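PDB 6IA8: tRNA uridine(34) acetyltransferase from Methanocaldococcus infernus, which catalyses formation of 5-carboxymethyluridine at the wobble position 34 of tRNAs, using acetyl-CoA, S-adenosyl-L-methionine and an iron-sulfur cluster. Local coordinates for residues A[197-206]-A[240-249]; A[275-286]-A[325-333]. One frame throughout, in Å; residues are numbered along the deposited sequence.

Contact 1 (A[197-206]-A[240-249])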
loop_
_atom_site.group_PDB
_atom_site.type_symbol
_atom_site.label_atom_id
_atom_site.label_comp_id
_atom_site.label_asym_id
_atom_site.label_seq_id
_atom_site.Cartn_x
_atom_site.Cartn_y
_atom_site.Cartn_z
ATOM N N CYS A 197 -12.161 -10.249 -5.773
ATOM C CA CYS A 197 -12.333 -8.823 -5.518
ATOM C C CYS A 197 -13.607 -8.300 -6.160
ATOM O O CYS A 197 -13.592 -7.333 -6.925
ATOM C CB CYS A 197 -11.122 -8.067 -6.028
ATOM S SG CYS A 197 -10.777 -6.701 -5.057
ATOM N N SER A 198 -14.726 -8.951 -5.844
ATOM C CA SER A 198 -16.042 -8.573 -6.331
ATOM C C SER A 198 -16.591 -7.405 -5.520
ATOM O O SER A 198 -16.060 -7.041 -4.455
ATOM C CB SER A 198 -17.011 -9.742 -6.200
ATOM O OG SER A 198 -17.101 -10.037 -4.795
ATOM N N GLU A 199 -17.702 -6.837 -6.019
ATOM C CA GLU A 199 -18.378 -5.789 -5.261
ATOM C C GLU A 199 -18.752 -6.296 -3.878
ATOM O O GLU A 199 -18.569 -5.588 -2.881
ATOM C CB GLU A 199 -19.628 -5.278 -5.980
ATOM C CG GLU A 199 -19.359 -4.707 -7.357
ATOM C CD GLU A 199 -20.582 -4.027 -7.950
ATOM O OE1 GLU A 199 -21.652 -4.003 -7.304
ATOM O OE2 GLU A 199 -20.482 -3.513 -9.074
ATOM N N LYS A 200 -19.255 -7.530 -3.797
ATOM C CA LYS A 200 -19.652 -8.095 -2.512
ATOM C C LYS A 200 -18.472 -8.159 -1.560
ATOM O O LYS A 200 -18.582 -7.772 -0.389
ATOM C CB LYS A 200 -20.244 -9.488 -2.718
ATOM C CG LYS A 200 -20.546 -10.231 -1.433
ATOM N N GLU A 201 -17.318 -8.619 -2.057
ATOM C CA GLU A 201 -16.128 -8.709 -1.214
ATOM C C GLU A 201 -15.603 -7.321 -0.853
ATOM O O GLU A 201 -15.073 -7.116 0.248
ATOM C CB GLU A 201 -15.056 -9.546 -1.920
ATOM C CG GLU A 201 -15.262 -11.047 -1.732
ATOM C CD GLU A 201 -14.896 -11.864 -2.957
ATOM O OE1 GLU A 201 -14.732 -13.096 -2.820
ATOM O OE2 GLU A 201 -14.782 -11.285 -4.058
ATOM N N ILE A 202 -15.697 -6.357 -1.770
ATOM C CA ILE A 202 -15.266 -5.005 -1.419
ATOM C C ILE A 202 -16.166 -4.430 -0.330
ATOM O O ILE A 202 -15.693 -3.787 0.611
ATOM C CB ILE A 202 -15.233 -4.100 -2.662
ATOM C CG1 ILE A 202 -14.151 -4.591 -3.632
ATOM C CG2 ILE A 202 -14.983 -2.676 -2.248
ATOM C CD1 ILE A 202 -14.151 -3.921 -4.960
ATOM N N ASN A 203 -17.476 -4.652 -0.427
ATOM C CA ASN A 203 -18.369 -4.249 0.661
ATOM C C ASN A 203 -17.901 -4.828 1.998
ATOM O O ASN A 203 -17.877 -4.132 3.022
ATOM C CB ASN A 203 -19.808 -4.700 0.373
ATOM C CG ASN A 203 -20.446 -3.936 -0.766
ATOM O OD1 ASN A 203 -20.057 -2.810 -1.071
ATOM N ND2 ASN A 203 -21.440 -4.536 -1.390
ATOM N N GLN A 204 -17.535 -6.116 2.007
ATOM C CA GLN A 204 -17.082 -6.757 3.242
ATOM C C GLN A 204 -15.769 -6.137 3.722
ATOM O O GLN A 204 -15.594 -5.856 4.915
ATOM C CB GLN A 204 -16.951 -8.265 3.008
ATOM C CG GLN A 204 -16.173 -9.026 4.051
ATOM C CD GLN A 204 -16.844 -9.066 5.416
ATOM O OE1 GLN A 204 -17.988 -8.653 5.594
ATOM N NE2 GLN A 204 -16.115 -9.560 6.390
ATOM N N MET A 205 -14.845 -5.869 2.802
ATOM C CA MET A 205 -13.582 -5.276 3.221
ATOM C C MET A 205 -13.792 -3.899 3.813
ATOM O O MET A 205 -13.158 -3.556 4.810
ATOM C CB MET A 205 -12.600 -5.235 2.054
ATOM C CG MET A 205 -12.066 -6.636 1.715
ATOM S SD MET A 205 -10.847 -6.709 0.409
ATOM C CE MET A 205 -11.727 -5.944 -0.865
ATOM N N LEU A 206 -14.662 -3.088 3.214
ATOM C CA LEU A 206 -15.001 -1.800 3.811
ATOM C C LEU A 206 -15.633 -1.973 5.194
ATOM O O LEU A 206 -15.353 -1.198 6.112
ATOM C CB LEU A 206 -15.946 -1.032 2.888
ATOM C CG LEU A 206 -15.325 -0.520 1.589
ATOM C CD1 LEU A 206 -16.388 -0.118 0.581
ATOM C CD2 LEU A 206 -14.423 0.635 1.936
ATOM N N ALA A 240 -10.966 -5.395 -10.903
ATOM C CA ALA A 240 -10.747 -5.177 -9.472
ATOM C C ALA A 240 -10.179 -3.786 -9.206
ATOM O O ALA A 240 -10.584 -3.111 -8.248
ATOM C CB ALA A 240 -9.801 -6.245 -8.897
ATOM N N THR A 241 -9.195 -3.366 -10.006
ATOM C CA THR A 241 -8.581 -2.060 -9.788
ATOM C C THR A 241 -9.615 -0.943 -9.877
ATOM O O THR A 241 -9.648 -0.042 -9.025
ATOM C CB THR A 241 -7.461 -1.835 -10.805
ATOM O OG1 THR A 241 -6.377 -2.775 -10.622
ATOM C CG2 THR A 241 -6.883 -0.398 -10.670
ATOM N N GLN A 242 -10.493 -1.001 -10.882
ATOM C CA GLN A 242 -11.521 0.025 -11.034
ATOM C C GLN A 242 -12.528 -0.002 -9.884
ATOM O O GLN A 242 -12.939 1.047 -9.383
ATOM C CB GLN A 242 -12.242 -0.180 -12.363
ATOM C CG GLN A 242 -13.439 0.757 -12.572
ATOM C CD GLN A 242 -14.767 0.118 -12.285
ATOM O OE1 GLN A 242 -15.034 -0.990 -12.733
ATOM N NE2 GLN A 242 -15.627 0.825 -11.552
ATOM N N LEU A 243 -12.985 -1.185 -9.487
ATOM C CA LEU A 243 -13.952 -1.255 -8.400
ATOM C C LEU A 243 -13.341 -0.746 -7.102
ATOM O O LEU A 243 -14.020 -0.094 -6.305
ATOM C CB LEU A 243 -14.442 -2.687 -8.231
ATOM C CG LEU A 243 -15.296 -3.244 -9.374
ATOM C CD1 LEU A 243 -15.533 -4.727 -9.140
ATOM C CD2 LEU A 243 -16.608 -2.500 -9.471
ATOM N N LEU A 244 -12.061 -1.046 -6.869
ATOM C CA LEU A 244 -11.376 -0.570 -5.667
ATOM C C LEU A 244 -11.232 0.949 -5.695
ATOM O O LEU A 244 -11.563 1.636 -4.721
ATOM C CB LEU A 244 -10.001 -1.249 -5.554
ATOM C CG LEU A 244 -10.038 -2.729 -5.148
ATOM C CD1 LEU A 244 -8.657 -3.349 -5.397
ATOM C CD2 LEU A 244 -10.474 -2.929 -3.761
ATOM N N LYS A 245 -10.753 1.492 -6.817
ATOM C CA LYS A 245 -10.571 2.933 -6.936
ATOM C C LYS A 245 -11.896 3.664 -6.770
ATOM O O LYS A 245 -11.964 4.689 -6.088
ATOM C CB LYS A 245 -9.963 3.264 -8.291
ATOM C CG LYS A 245 -8.458 2.957 -8.477
ATOM C CD LYS A 245 -7.587 3.733 -7.481
ATOM C CE LYS A 245 -6.117 3.617 -7.887
ATOM N NZ LYS A 245 -5.863 4.468 -9.078
ATOM N N ASP A 246 -12.967 3.150 -7.385
ATOM C CA ASP A 246 -14.271 3.796 -7.309
ATOM C C ASP A 246 -14.954 3.558 -5.980
ATOM O O ASP A 246 -16.042 4.083 -5.779
ATOM C CB ASP A 246 -15.165 3.332 -8.473
ATOM C CG ASP A 246 -14.769 4.001 -9.789
ATOM O OD1 ASP A 246 -14.153 5.115 -9.735
ATOM O OD2 ASP A 246 -15.087 3.435 -10.854
ATOM N N SER A 247 -14.360 2.774 -5.084
ATOM C CA SER A 247 -14.798 2.670 -3.702
ATOM C C SER A 247 -13.857 3.405 -2.751
ATOM O O SER A 247 -13.989 3.273 -1.534
ATOM C CB SER A 247 -14.907 1.193 -3.330
ATOM O OG SER A 247 -15.794 0.512 -4.227
ATOM N N GLY A 248 -12.909 4.173 -3.277
ATOM C CA GLY A 248 -12.044 4.995 -2.447
ATOM C C GLY A 248 -10.856 4.282 -1.837
ATOM O O GLY A 248 -10.179 4.852 -0.975
ATOM N N LEU A 249 -10.578 3.055 -2.238
ATOM C CA LEU A 249 -9.529 2.299 -1.576
ATOM C C LEU A 249 -8.184 2.538 -2.261
ATOM O O LEU A 249 -8.115 2.886 -3.444
ATOM C CB LEU A 249 -9.856 0.797 -1.564
ATOM C CG LEU A 249 -10.997 0.454 -0.623
ATOM C CD1 LEU A 249 -11.608 -0.933 -0.954
ATOM C CD2 LEU A 249 -10.531 0.423 0.847
#
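Ile202 meets Leu243 where the packing is tightest: its CD1 lies 3.5 Å from Leu243 CB, the two side chains crossing at about a right angle. With chi1 at -66°, CG1 sits beside the backbone N and leads CD1 to Leu243 and Leu244, while the CG2 branch takes the other direction, 4.0 Å from Leu249 CD1. Cys197 CB closes on Ala240 CB at 3.6 Å. No polar bond joins the segments; Ser247 OG, beside Ile202 CG2, donates to Leu243 O at 2.8 Å.

The solvent side is looser. There exposed Glu199 lays its OE2 4.0 Å from Leu243 CD2, a van der Waals contact of carboxylate oxygen with methyl. Ser198 and Glu201 form a capping box, Glu201 N to Ser198 OG at 3.1 Å and Ser198 N back to Glu201 OE2; a Schellman motif at Gly248 ends the other helix, Leu249 N to Leu244 O at 3.0 Å and Gly248 N to Lys245 O.

The axes of 199-206 and 240-245 approach to 10.5 Å and cross at -40°. Their helices, 199-208 and 234-245, pack side by side on the parallel radical SAM sheet, Met205 and Leu244 both touching Val213 of strand 212-218.

Contact 2 (A[275-286]-A[325-333]); sequences FTNPDFMPDMVK and IMPKWVRTS. With SO4 (sulfate ion), chain B.
Asp283 O accepts from Arg331 N at 2.9 Å, with an N-H...O angle of 166°. Val330 CA adds a CA-H...O contact to the same oxygen at 3.5 Å. One step on, Arg331 O receives Val285 N at 3.0 Å; Ser333 N to Val285 O is weak. The Asp283 carboxylate turns elsewhere, forming a salt bridge with Arg444. This register, Met284 with Arg331 and Val285 with Thr332, adds strand 331-332 in parallel to strand 284-287, as the outermost strand, within the chain, of the seven-stranded parallel sheet built around the radical SAM domain, a partial TIM-barrel fold. On one face Met284 and Arg331 run side by side, Met284 CE touching the edge of the guanidinium at NH1. Arg331 lies about 3 Å, side chain to side chain, from Gln445, a probable acetyl-CoA-binding residue, which places this edge strand against the acetyltransferase domain.

Ahead of the strands, the segments pack through aromatic rings. Pro327 CD sits over one face of Phe275 in a CH-pi contact, 3.9 Å from the ring centroid, while Met326 CG comes obliquely to Phe275 CE2 at 3.6 Å. With chi1 39°, Trp329 CG lies between the backbone N and carbonyl carbon, which brings the ring edge, at CZ3, within 3.3 Å of Pro282 O, a buried oxygen with no hydrogen-bonding partner in the model. Met281 CE lies obliquely against Trp329 CZ2, and Pro327 CB sits above one indole face, toward its rim. Beside this loop, Lys328 N donates to O2 of a sulfate, probably from the crystallisation liquor, at 2.9 Å.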
loop_
_atom_site.group_PDB
_atom_site.type_symbol
_atom_site.label_atom_id
_atom_site.label_comp_id
_atom_site.label_asym_id
_atom_site.label_seq_id
_atom_site.Cartn_x
_atom_site.Cartn_y
_atom_site.Cartn_z
ATOM N N PHE A 275 2.186 1.990 -15.534
ATOM C CA PHE A 275 2.209 3.395 -15.124
ATOM C C PHE A 275 1.713 4.368 -16.191
ATOM O O PHE A 275 1.676 5.593 -15.929
ATOM C CB PHE A 275 3.627 3.791 -14.701
ATOM C CG PHE A 275 4.168 2.957 -13.564
ATOM C CD1 PHE A 275 3.372 2.675 -12.468
ATOM C CD2 PHE A 275 5.447 2.427 -13.621
ATOM C CE1 PHE A 275 3.852 1.864 -11.435
ATOM C CE2 PHE A 275 5.935 1.667 -12.588
ATOM C CZ PHE A 275 5.135 1.380 -11.509
ATOM N N THR A 276 1.356 3.870 -17.393
ATOM C CA THR A 276 0.954 4.737 -18.500
ATOM C C THR A 276 -0.288 4.232 -19.238
ATOM O O THR A 276 -0.689 4.832 -20.243
ATOM C CB THR A 276 2.086 4.945 -19.535
ATOM O OG1 THR A 276 2.468 3.693 -20.141
ATOM C CG2 THR A 276 3.310 5.591 -18.914
ATOM N N ASN A 277 -0.908 3.155 -18.769
ATOM C CA ASN A 277 -2.165 2.640 -19.304
ATOM C C ASN A 277 -3.224 2.785 -18.221
ATOM O O ASN A 277 -3.022 2.290 -17.096
ATOM C CB ASN A 277 -1.987 1.183 -19.697
ATOM C CG ASN A 277 -3.247 0.552 -20.229
ATOM O OD1 ASN A 277 -4.364 0.962 -19.901
ATOM N ND2 ASN A 277 -3.069 -0.496 -21.039
ATOM N N PRO A 278 -4.309 3.534 -18.461
ATOM C CA PRO A 278 -5.230 3.873 -17.351
ATOM C C PRO A 278 -5.976 2.660 -16.791
ATOM O O PRO A 278 -6.618 2.751 -15.738
ATOM C CB PRO A 278 -6.208 4.870 -17.987
ATOM C CG PRO A 278 -6.198 4.487 -19.428
ATOM C CD PRO A 278 -4.754 4.109 -19.741
ATOM N N ASP A 279 -5.895 1.514 -17.455
ATOM C CA ASP A 279 -6.423 0.285 -16.885
ATOM C C ASP A 279 -5.710 -0.106 -15.605
ATOM O O ASP A 279 -6.271 -0.864 -14.804
ATOM C CB ASP A 279 -6.290 -0.848 -17.907
ATOM C CG ASP A 279 -7.351 -0.791 -18.997
ATOM O OD1 ASP A 279 -8.288 0.014 -18.936
ATOM O OD2 ASP A 279 -7.246 -1.574 -19.936
ATOM N N PHE A 280 -4.488 0.380 -15.389
ATOM C CA PHE A 280 -3.726 -0.012 -14.213
ATOM C C PHE A 280 -3.534 1.162 -13.265
ATOM O O PHE A 280 -4.425 1.457 -12.433
ATOM C CB PHE A 280 -2.403 -0.626 -14.681
ATOM C CG PHE A 280 -2.591 -1.799 -15.623
ATOM C CD1 PHE A 280 -3.148 -2.979 -15.175
ATOM C CD2 PHE A 280 -2.230 -1.706 -16.955
ATOM C CE1 PHE A 280 -3.342 -4.086 -16.072
ATOM C CE2 PHE A 280 -2.405 -2.797 -17.854
ATOM C CZ PHE A 280 -2.961 -3.995 -17.377
ATOM N N MET A 281 -2.400 1.842 -13.339
ATOM C CA MET A 281 -2.114 2.987 -12.483
ATOM C C MET A 281 -2.322 2.685 -10.988
ATOM O O MET A 281 -3.056 3.393 -10.295
ATOM C CB MET A 281 -2.950 4.175 -12.921
ATOM C CG MET A 281 -3.089 4.319 -14.388
ATOM S SD MET A 281 -1.566 4.757 -15.301
ATOM C CE MET A 281 -1.559 6.554 -15.187
ATOM N N PRO A 282 -1.637 1.683 -10.460
ATOM C CA PRO A 282 -1.738 1.403 -9.023
ATOM C C PRO A 282 -1.103 2.512 -8.207
ATOM O O PRO A 282 -0.216 3.221 -8.686
ATOM C CB PRO A 282 -0.944 0.106 -8.850
ATOM C CG PRO A 282 0.118 0.176 -9.939
ATOM C CD PRO A 282 -0.626 0.840 -11.130
ATOM N N ASP A 283 -1.535 2.605 -6.938
ATOM C CA ASP A 283 -0.923 3.532 -5.993
ATOM C C ASP A 283 0.428 3.032 -5.504
ATOM O O ASP A 283 1.278 3.834 -5.101
ATOM C CB ASP A 283 -1.818 3.747 -4.774
ATOM C CG ASP A 283 -3.191 4.284 -5.122
ATOM O OD1 ASP A 283 -3.219 5.264 -5.851
ATOM O OD2 ASP A 283 -4.209 3.692 -4.652
ATOM N N MET A 284 0.611 1.717 -5.462
ATOM C CA MET A 284 1.758 1.117 -4.804
ATOM C C MET A 284 2.070 -0.157 -5.561
ATOM O O MET A 284 1.165 -0.782 -6.127
ATOM C CB MET A 284 1.446 0.851 -3.314
ATOM C CG MET A 284 2.479 0.105 -2.560
ATOM S SD MET A 284 1.941 -0.171 -0.857
ATOM C CE MET A 284 0.867 1.237 -0.533
ATOM N N VAL A 285 3.348 -0.540 -5.572
ATOM C CA VAL A 285 3.738 -1.818 -6.155
ATOM C C VAL A 285 4.733 -2.488 -5.228
ATOM O O VAL A 285 5.542 -1.814 -4.589
ATOM C CB VAL A 285 4.346 -1.661 -7.563
ATOM C CG1 VAL A 285 3.290 -1.137 -8.569
ATOM C CG2 VAL A 285 5.573 -0.760 -7.511
ATOM N N LYS A 286 4.669 -3.818 -5.163
ATOM C CA LYS A 286 5.592 -4.661 -4.406
ATOM C C LYS A 286 6.244 -5.587 -5.421
ATOM O O LYS A 286 5.539 -6.336 -6.111
ATOM C CB LYS A 286 4.836 -5.444 -3.336
ATOM C CG LYS A 286 5.730 -6.334 -2.452
ATOM C CD LYS A 286 4.890 -7.257 -1.556
ATOM C CE LYS A 286 4.776 -6.755 -0.127
ATOM N NZ LYS A 286 3.738 -5.708 0.050
ATOM N N ILE A 325 11.404 4.772 -14.081
ATOM C CA ILE A 325 10.211 5.306 -14.740
ATOM C C ILE A 325 9.023 5.417 -13.805
ATOM O O ILE A 325 7.955 5.827 -14.253
ATOM C CB ILE A 325 9.810 4.481 -15.981
ATOM C CG1 ILE A 325 9.359 3.066 -15.547
ATOM C CG2 ILE A 325 10.961 4.474 -16.978
ATOM C CD1 ILE A 325 8.476 2.356 -16.584
ATOM N N MET A 326 9.154 5.053 -12.534
ATOM C CA MET A 326 8.005 5.118 -11.623
ATOM C C MET A 326 7.530 6.560 -11.459
ATOM O O MET A 326 8.344 7.433 -11.174
ATOM C CB MET A 326 8.367 4.565 -10.247
ATOM C CG MET A 326 7.835 3.217 -9.965
ATOM S SD MET A 326 8.529 2.592 -8.434
ATOM C CE MET A 326 8.646 0.838 -8.909
ATOM N N PRO A 327 6.246 6.849 -11.625
ATOM C CA PRO A 327 5.767 8.222 -11.401
ATOM C C PRO A 327 5.917 8.650 -9.950
ATOM O O PRO A 327 6.125 7.858 -9.032
ATOM C CB PRO A 327 4.289 8.172 -11.814
ATOM C CG PRO A 327 4.221 6.968 -12.775
ATOM C CD PRO A 327 5.240 5.991 -12.267
ATOM N N LYS A 328 5.775 9.953 -9.749
ATOM C CA LYS A 328 5.913 10.529 -8.423
ATOM C C LYS A 328 4.815 10.064 -7.489
ATOM O O LYS A 328 4.957 10.212 -6.274
ATOM C CB LYS A 328 5.882 12.059 -8.504
ATOM C CG LYS A 328 7.042 12.666 -9.289
ATOM C CD LYS A 328 6.891 14.194 -9.402
ATOM C CE LYS A 328 8.030 14.818 -10.194
ATOM N NZ LYS A 328 8.075 16.299 -10.033
ATOM N N TRP A 329 3.690 9.607 -8.034
ATOM C CA TRP A 329 2.532 9.230 -7.233
ATOM C C TRP A 329 2.523 7.760 -6.859
ATOM O O TRP A 329 1.552 7.312 -6.233
ATOM C CB TRP A 329 1.227 9.565 -7.957
ATOM C CG TRP A 329 1.221 9.321 -9.442
ATOM C CD1 TRP A 329 1.544 10.226 -10.425
ATOM C CD2 TRP A 329 0.828 8.127 -10.121
ATOM N NE1 TRP A 329 1.365 9.665 -11.679
ATOM C CE2 TRP A 329 0.955 8.370 -11.523
ATOM C CE3 TRP A 329 0.446 6.870 -9.695
ATOM C CZ2 TRP A 329 0.699 7.394 -12.479
ATOM C CZ3 TRP A 329 0.170 5.892 -10.665
ATOM C CH2 TRP A 329 0.283 6.172 -12.033
ATOM N N VAL A 330 3.591 7.015 -7.183
ATOM C CA VAL A 330 3.666 5.585 -6.894
ATOM C C VAL A 330 4.531 5.372 -5.672
ATOM O O VAL A 330 5.624 5.950 -5.553
ATOM C CB VAL A 330 4.210 4.780 -8.087
ATOM C CG1 VAL A 330 4.388 3.333 -7.709
ATOM C CG2 VAL A 330 3.228 4.869 -9.276
ATOM N N ARG A 331 4.051 4.532 -4.767
ATOM C CA ARG A 331 4.810 4.172 -3.583
ATOM C C ARG A 331 5.309 2.748 -3.767
ATOM O O ARG A 331 4.588 1.904 -4.268
ATOM C CB ARG A 331 3.954 4.294 -2.316
ATOM C CG ARG A 331 4.714 4.063 -1.010
ATOM C CD ARG A 331 3.733 3.826 0.131
ATOM N NE ARG A 331 3.460 5.031 0.908
ATOM C CZ ARG A 331 2.399 5.190 1.696
ATOM N NH1 ARG A 331 1.487 4.230 1.801
ATOM N NH2 ARG A 331 2.239 6.316 2.369
ATOM N N THR A 332 6.536 2.472 -3.378
ATOM C CA THR A 332 7.113 1.147 -3.554
ATOM C C THR A 332 7.465 0.557 -2.199
ATOM O O THR A 332 7.694 1.285 -1.233
ATOM C CB THR A 332 8.375 1.205 -4.426
ATOM O OG1 THR A 332 8.667 -0.100 -4.939
ATOM C CG2 THR A 332 9.565 1.700 -3.616
ATOM N N SER A 333 7.481 -0.768 -2.132
ATOM C CA SER A 333 7.914 -1.476 -0.939
ATOM C C SER A 333 9.427 -1.625 -0.949
ATOM O O SER A 333 10.054 -1.721 -2.008
ATOM C CB SER A 333 7.268 -2.858 -0.859
ATOM O OG SER A 333 5.861 -2.752 -0.825
HETATM S S SO4 B . 5.595 11.717 -13.134
HETATM O O1 SO4 B . 5.703 13.162 -13.348
HETATM O O2 SO4 B . 4.759 11.478 -11.958
HETATM O O3 SO4 B . 6.895 11.167 -12.882
HETATM O O4 SO4 B . 5.058 11.069 -14.326
#

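How the contacts relate
Contact 1 closes before contact 2 opens along the chain, and their centres are 18 Å apart. Both belong to one parallel sheet and its helices: contact 1 pairs two helices packed on strand 212-218, whereas contact 2 joins the last two strands, 284-287 and 331-332. Strand 250-255, entered directly after Leu249, lies between strands 212-218 and 284-287 in the sheet. The contacts touch directly, since Lys245 NZ probably hydrogen-bonds Met281 O at 3.2 Å. Both also reach the acetyltransferase domain, through Asp246 to Arg426 and Asp283 to Arg444, consistent with a shared interface that fixes the radical SAM domain against the domain containing most of the predicted acetyl-CoA-binding residues.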